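Local atomic coordinates of siderophore-interacting protein (Aeromonas hydrophila, PDB entry 6K2L), a protein that binds flavin-adenine dinucleotide and probably releases iron from ferric siderophores by reducing the metal. Residues G43-G55 and V115-G127. The protein carries 1 engineered substitution. Sequence-based numbering, arbitrary orientation.
Sequences GGAHIKIMLPQPG and VKPGDLLAISGPG. With FAD (flavin-adenine dinucleotide), chain C.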
loop_
_atom_site.group_PDB
_atom_site.type_symbol
_atom_site.label_atom_id
_atom_site.label_comp_id
_atom_site.label_asym_id
_atom_site.label_seq_id
_atom_site.Cartn_x
_atom_site.Cartn_y
_atom_site.Cartn_z
ATOM N N GLY A 43 -1.987 0.140 -2.687
ATOM C CA GLY A 43 -2.775 1.003 -3.553
ATOM C C GLY A 43 -3.953 0.374 -4.289
ATOM O O GLY A 43 -4.942 1.064 -4.559
ATOM N N GLY A 44 -3.849 -0.908 -4.649
ATOM C CA GLY A 44 -4.967 -1.580 -5.272
ATOM C C GLY A 44 -5.003 -1.451 -6.784
ATOM O O GLY A 44 -5.783 -0.682 -7.362
ATOM N N ALA A 45 -4.171 -2.238 -7.446
ATOM C CA ALA A 45 -4.091 -2.201 -8.889
ATOM C C ALA A 45 -5.190 -3.062 -9.517
ATOM O O ALA A 45 -5.928 -3.782 -8.837
ATOM C CB ALA A 45 -2.703 -2.656 -9.322
ATOM N N HIS A 46 -5.306 -2.992 -10.837
ATOM C CA HIS A 46 -6.166 -3.893 -11.589
ATOM C C HIS A 46 -5.397 -5.129 -12.000
ATOM O O HIS A 46 -4.175 -5.102 -12.151
ATOM C CB HIS A 46 -6.721 -3.221 -12.833
ATOM C CG HIS A 46 -7.145 -1.820 -12.588
ATOM N ND1 HIS A 46 -7.080 -0.838 -13.552
ATOM C CD2 HIS A 46 -7.638 -1.227 -11.471
ATOM C CE1 HIS A 46 -7.520 0.301 -13.040
ATOM N NE2 HIS A 46 -7.863 0.094 -11.779
ATOM N N ILE A 47 -6.128 -6.220 -12.159
ATOM C CA ILE A 47 -5.627 -7.440 -12.757
ATOM C C ILE A 47 -6.724 -8.004 -13.646
ATOM O O ILE A 47 -7.901 -7.634 -13.545
ATOM C CB ILE A 47 -5.207 -8.485 -11.707
ATOM C CG1 ILE A 47 -6.280 -8.641 -10.628
ATOM C CG2 ILE A 47 -3.905 -8.093 -11.068
ATOM C CD1 ILE A 47 -5.998 -9.815 -9.675
ATOM N N LYS A 48 -6.320 -8.911 -14.521
ATOM C CA LYS A 48 -7.233 -9.790 -15.224
ATOM C C LYS A 48 -7.192 -11.134 -14.515
ATOM O O LYS A 48 -6.105 -11.677 -14.293
ATOM C CB LYS A 48 -6.818 -9.951 -16.686
ATOM C CG LYS A 48 -6.796 -8.670 -17.491
ATOM C CD LYS A 48 -8.065 -7.859 -17.263
ATOM C CE LYS A 48 -8.461 -7.078 -18.501
ATOM N NZ LYS A 48 -8.882 -8.044 -19.584
ATOM N N ILE A 49 -8.363 -11.655 -14.125
ATOM C CA ILE A 49 -8.472 -13.056 -13.734
ATOM C C ILE A 49 -8.919 -13.854 -14.953
ATOM O O ILE A 49 -9.679 -13.368 -15.808
ATOM C CB ILE A 49 -9.420 -13.266 -12.529
ATOM C CG1 ILE A 49 -10.886 -13.151 -12.934
ATOM C CG2 ILE A 49 -9.042 -12.374 -11.364
ATOM C CD1 ILE A 49 -11.867 -13.654 -11.849
ATOM N N MET A 50 -8.393 -15.059 -15.065
ATOM C CA MET A 50 -8.643 -15.918 -16.209
ATOM C C MET A 50 -9.432 -17.109 -15.698
ATOM O O MET A 50 -8.947 -17.874 -14.859
ATOM C CB MET A 50 -7.333 -16.343 -16.869
ATOM C CG MET A 50 -6.595 -15.191 -17.545
ATOM S SD MET A 50 -4.848 -15.506 -17.986
ATOM C CE MET A 50 -4.032 -14.749 -16.582
ATOM N N LEU A 51 -10.627 -17.233 -16.159
ATOM C CA LEU A 51 -11.529 -18.298 -15.804
ATOM C C LEU A 51 -11.668 -19.261 -16.978
ATOM O O LEU A 51 -11.480 -18.872 -18.135
ATOM C CB LEU A 51 -12.907 -17.737 -15.417
ATOM C CG LEU A 51 -12.802 -16.824 -14.177
ATOM C CD1 LEU A 51 -13.774 -15.622 -14.213
ATOM C CD2 LEU A 51 -12.986 -17.605 -12.884
ATOM N N PRO A 52 -11.947 -20.525 -16.701
ATOM C CA PRO A 52 -12.242 -21.479 -17.771
ATOM C C PRO A 52 -13.470 -21.083 -18.579
ATOM O O PRO A 52 -14.394 -20.440 -18.087
ATOM C CB PRO A 52 -12.493 -22.785 -17.008
ATOM C CG PRO A 52 -12.817 -22.320 -15.565
ATOM C CD PRO A 52 -11.920 -21.162 -15.375
ATOM N N GLN A 53 -13.468 -21.497 -19.842
ATOM C CA GLN A 53 -14.644 -21.418 -20.692
ATOM C C GLN A 53 -15.673 -22.462 -20.268
ATOM O O GLN A 53 -15.377 -23.368 -19.481
ATOM C CB GLN A 53 -14.252 -21.651 -22.143
ATOM C CG GLN A 53 -13.128 -20.811 -22.657
ATOM C CD GLN A 53 -12.575 -21.357 -23.974
ATOM O OE1 GLN A 53 -13.291 -22.018 -24.754
ATOM N NE2 GLN A 53 -11.294 -21.097 -24.223
ATOM N N PRO A 54 -16.901 -22.363 -20.787
ATOM C CA PRO A 54 -17.900 -23.409 -20.509
ATOM C C PRO A 54 -17.408 -24.823 -20.740
ATOM O O PRO A 54 -17.708 -25.710 -19.934
ATOM C CB PRO A 54 -19.041 -23.052 -21.471
ATOM C CG PRO A 54 -18.949 -21.556 -21.628
ATOM C CD PRO A 54 -17.491 -21.197 -21.477
ATOM N N GLY A 55 -16.665 -25.073 -21.810
ATOM C CA GLY A 55 -16.221 -26.445 -21.993
ATOM C C GLY A 55 -14.921 -26.830 -21.306
ATOM O O GLY A 55 -14.372 -27.889 -21.630
ATOM N N VAL A 115 -16.897 -20.727 -4.352
ATOM C CA VAL A 115 -15.492 -20.793 -3.970
ATOM C C VAL A 115 -15.314 -21.640 -2.721
ATOM O O VAL A 115 -16.079 -21.542 -1.756
ATOM C CB VAL A 115 -14.916 -19.372 -3.793
ATOM C CG1 VAL A 115 -15.471 -18.671 -2.537
ATOM C CG2 VAL A 115 -13.391 -19.431 -3.739
ATOM N N LYS A 116 -14.306 -22.496 -2.753
ATOM C CA LYS A 116 -13.865 -23.314 -1.636
ATOM C C LYS A 116 -12.371 -23.112 -1.479
ATOM O O LYS A 116 -11.681 -22.772 -2.445
ATOM C CB LYS A 116 -14.151 -24.801 -1.884
ATOM C CG LYS A 116 -15.134 -25.416 -0.928
ATOM C CD LYS A 116 -16.508 -24.754 -1.027
ATOM C CE LYS A 116 -17.620 -25.746 -0.618
ATOM N NZ LYS A 116 -18.889 -25.089 -0.108
ATOM N N PRO A 117 -11.833 -23.308 -0.289
ATOM C CA PRO A 117 -10.376 -23.400 -0.184
ATOM C C PRO A 117 -9.896 -24.541 -1.066
ATOM O O PRO A 117 -10.534 -25.593 -1.144
ATOM C CB PRO A 117 -10.134 -23.666 1.307
ATOM C CG PRO A 117 -11.412 -23.174 1.986
ATOM C CD PRO A 117 -12.506 -23.492 1.002
ATOM N N GLY A 118 -8.807 -24.309 -1.794
ATOM C CA GLY A 118 -8.315 -25.282 -2.749
ATOM C C GLY A 118 -8.727 -25.043 -4.193
ATOM O O GLY A 118 -8.161 -25.683 -5.090
ATOM N N ASP A 119 -9.684 -24.148 -4.443
ATOM C CA ASP A 119 -10.004 -23.735 -5.803
ATOM C C ASP A 119 -8.838 -22.982 -6.437
ATOM O O ASP A 119 -8.062 -22.301 -5.761
ATOM C CB ASP A 119 -11.238 -22.827 -5.814
ATOM C CG ASP A 119 -12.536 -23.593 -5.731
ATOM O OD1 ASP A 119 -12.523 -24.829 -5.947
ATOM O OD2 ASP A 119 -13.574 -22.949 -5.432
ATOM N N LEU A 120 -8.749 -23.079 -7.753
ATOM C CA LEU A 120 -7.723 -22.425 -8.545
ATOM C C LEU A 120 -8.256 -21.162 -9.194
ATOM O O LEU A 120 -9.434 -21.080 -9.548
ATOM C CB LEU A 120 -7.236 -23.352 -9.647
ATOM C CG LEU A 120 -6.572 -24.635 -9.209
ATOM C CD1 LEU A 120 -6.201 -25.419 -10.486
ATOM C CD2 LEU A 120 -5.358 -24.276 -8.374
ATOM N N LEU A 121 -7.353 -20.195 -9.389
ATOM C CA LEU A 121 -7.634 -18.990 -10.173
ATOM C C LEU A 121 -6.355 -18.502 -10.843
ATOM O O LEU A 121 -5.347 -18.274 -10.166
ATOM C CB LEU A 121 -8.210 -17.860 -9.311
ATOM C CG LEU A 121 -8.878 -16.734 -10.102
ATOM C CD1 LEU A 121 -10.278 -17.181 -10.488
ATOM C CD2 LEU A 121 -8.936 -15.450 -9.271
ATOM N N ALA A 122 -6.392 -18.347 -12.164
ATOM C CA ALA A 122 -5.274 -17.750 -12.871
ATOM C C ALA A 122 -5.413 -16.236 -12.827
ATOM O O ALA A 122 -6.524 -15.694 -12.931
ATOM C CB ALA A 122 -5.214 -18.243 -14.313
ATOM N N ILE A 123 -4.290 -15.548 -12.632
ATOM C CA ILE A 123 -4.298 -14.089 -12.658
ATOM C C ILE A 123 -3.095 -13.567 -13.429
ATOM O O ILE A 123 -2.011 -14.165 -13.432
ATOM C CB ILE A 123 -4.333 -13.450 -11.249
ATOM C CG1 ILE A 123 -3.045 -13.753 -10.484
ATOM C CG2 ILE A 123 -5.549 -13.920 -10.466
ATOM C CD1 ILE A 123 -2.584 -12.603 -9.654
ATOM N N SER A 124 -3.325 -12.437 -14.092
ATOM C CA SER A 124 -2.333 -11.664 -14.820
ATOM C C SER A 124 -1.488 -10.836 -13.860
ATOM O O SER A 124 -1.622 -10.921 -12.637
ATOM C CB SER A 124 -3.032 -10.722 -15.773
ATOM O OG SER A 124 -3.360 -9.554 -15.032
ATOM N N GLY A 125 -0.651 -9.966 -14.410
ATOM C CA GLY A 125 0.077 -9.006 -13.616
ATOM C C GLY A 125 -0.735 -7.737 -13.489
ATOM O O GLY A 125 -1.825 -7.622 -14.060
ATOM N N PRO A 126 -0.231 -6.759 -12.739
ATOM C CA PRO A 126 -1.013 -5.548 -12.489
ATOM C C PRO A 126 -0.850 -4.498 -13.581
ATOM O O PRO A 126 0.199 -4.364 -14.214
ATOM C CB PRO A 126 -0.467 -5.055 -11.138
ATOM C CG PRO A 126 0.855 -5.759 -10.935
ATOM C CD PRO A 126 1.077 -6.724 -12.072
ATOM N N GLY A 127 -1.942 -3.777 -13.828
ATOM C CA GLY A 127 -1.928 -2.591 -14.669
ATOM C C GLY A 127 -2.526 -1.402 -13.917
ATOM O O GLY A 127 -2.995 -1.506 -12.760
HETATM P PA FAD C . -20.734 -10.924 -16.053
HETATM O O1A FAD C . -20.622 -12.274 -16.688
HETATM O O2A FAD C . -19.780 -9.849 -16.591
HETATM O O5B FAD C . -22.196 -10.234 -16.186
HETATM C C5B FAD C . -23.408 -10.964 -15.903
HETATM C C4B FAD C . -24.562 -10.043 -15.563
HETATM O O4B FAD C . -24.458 -9.599 -14.191
HETATM C C3B FAD C . -24.714 -8.771 -16.394
HETATM O O3B FAD C . -26.096 -8.466 -16.574
HETATM C C2B FAD C . -23.995 -7.718 -15.538
HETATM O O2B FAD C . -24.458 -6.380 -15.710
HETATM C C1B FAD C . -24.329 -8.187 -14.126
HETATM N N9A FAD C . -23.282 -7.911 -13.175
HETATM C C8A FAD C . -21.931 -8.040 -13.379
HETATM N N7A FAD C . -21.202 -7.756 -12.324
HETATM C C5A FAD C . -22.144 -7.430 -11.358
HETATM C C6A FAD C . -22.022 -7.038 -10.013
HETATM N N6A FAD C . -20.852 -6.937 -9.379
HETATM N N1A FAD C . -23.164 -6.772 -9.328
HETATM C C2A FAD C . -24.335 -6.890 -9.962
HETATM N N3A FAD C . -24.570 -7.264 -11.225
HETATM C C4A FAD C . -23.429 -7.526 -11.869
HETATM N N1 FAD C . -15.787 -6.221 -9.595
HETATM C C2 FAD C . -15.658 -6.758 -8.346
HETATM O O2 FAD C . -16.541 -7.456 -7.842
HETATM N N3 FAD C . -14.515 -6.511 -7.602
HETATM C C4 FAD C . -13.441 -5.751 -7.996
HETATM O O4 FAD C . -12.475 -5.611 -7.247
HETATM C C4X FAD C . -13.577 -5.195 -9.331
HETATM N N5 FAD C . -12.582 -4.452 -9.803
HETATM C C5X FAD C . -12.720 -3.921 -11.061
HETATM C C6 FAD C . -11.699 -3.122 -11.559
HETATM C C7 FAD C . -11.794 -2.536 -12.819
HETATM C C7M FAD C . -10.650 -1.696 -13.329
HETATM C C8 FAD C . -12.928 -2.785 -13.615
HETATM C C8M FAD C . -13.052 -2.208 -15.004
HETATM C C9 FAD C . -13.944 -3.599 -13.124
HETATM C C9A FAD C . -13.855 -4.158 -11.856
HETATM N N10 FAD C . -14.892 -4.951 -11.323
HETATM C C10 FAD C . -14.792 -5.479 -10.051
HETATM C "C1'" FAD C . -16.118 -5.198 -12.104
HETATM C "C2'" FAD C . -16.262 -6.631 -12.621
HETATM O "O2'" FAD C . -15.341 -6.907 -13.681
HETATM C "C3'" FAD C . -17.696 -6.822 -13.121
HETATM O "O3'" FAD C . -18.561 -6.884 -11.990
HETATM C "C4'" FAD C . -17.911 -8.065 -13.984
HETATM O "O4'" FAD C . -19.043 -7.842 -14.829
HETATM C "C5'" FAD C . -18.090 -9.304 -13.134
HETATM O "O5'" FAD C . -18.116 -10.463 -13.988
HETATM P P FAD C . -19.174 -11.616 -13.780
HETATM O O1P FAD C . -18.651 -12.810 -14.589
HETATM O O2P FAD C . -19.434 -11.887 -12.367
HETATM O O3P FAD C . -20.488 -11.041 -14.485
#
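Met50 and Ala122 form a hydrogen-bonded pair between strand 46-51 and the antiparallel strand 120-123, with Met50 N donating to Ala122 O at 2.9 Å from above the carbonyl plane. Just past strand 120-123, Ser124 N reaches Lys48 O at 2.9 Å nearly along the C=O axis. Where a regular ladder would bring in a carbonyl, the Ser124 side chain substitutes for it: Lys48 N donates to Ser124 OG at 3.1 Å, almost straight at 169°. That hydroxyl sits between its own N and carbonyl carbon (chi1 85°), which turns it toward Lys48, and it donates a hydrogen bond to Gly125 O, in the plane of that carbonyl. OG is thus both acceptor and donor, tying Gly125 to the pairing. Further along, Gly127 N bonds His46 O at 3.1 Å; the return bond from His46 N to Gly127 O is weak.

The apolar contacts divide between two faces. On one, Ile49 CG2 meets Leu121 CD2 at 3.7 Å and also touches Ile123 CG2, while the other Leu121 methyl, CD1, packs on Leu51 CD2. On the opposite face Met50 CB lies beside Ala122 CB, and the chain, bent at its last torsion (chi3 -98°), lays CE against the Ile123-Ser124 peptide.

His46 belongs to the flavin pocket: the C7M methyl of FAD stands 3.4 Å above the imidazole plane, over its centre.

The two strands are neighbours in the six-stranded antiparallel barrel of the FAD-binding domain. Strand 79-89 pairs with the other edge of 46-51, Leu51 and Leu121 pack on Phe111 of helix 107-114, and Ile123 touches Leu13 of strand 11-20.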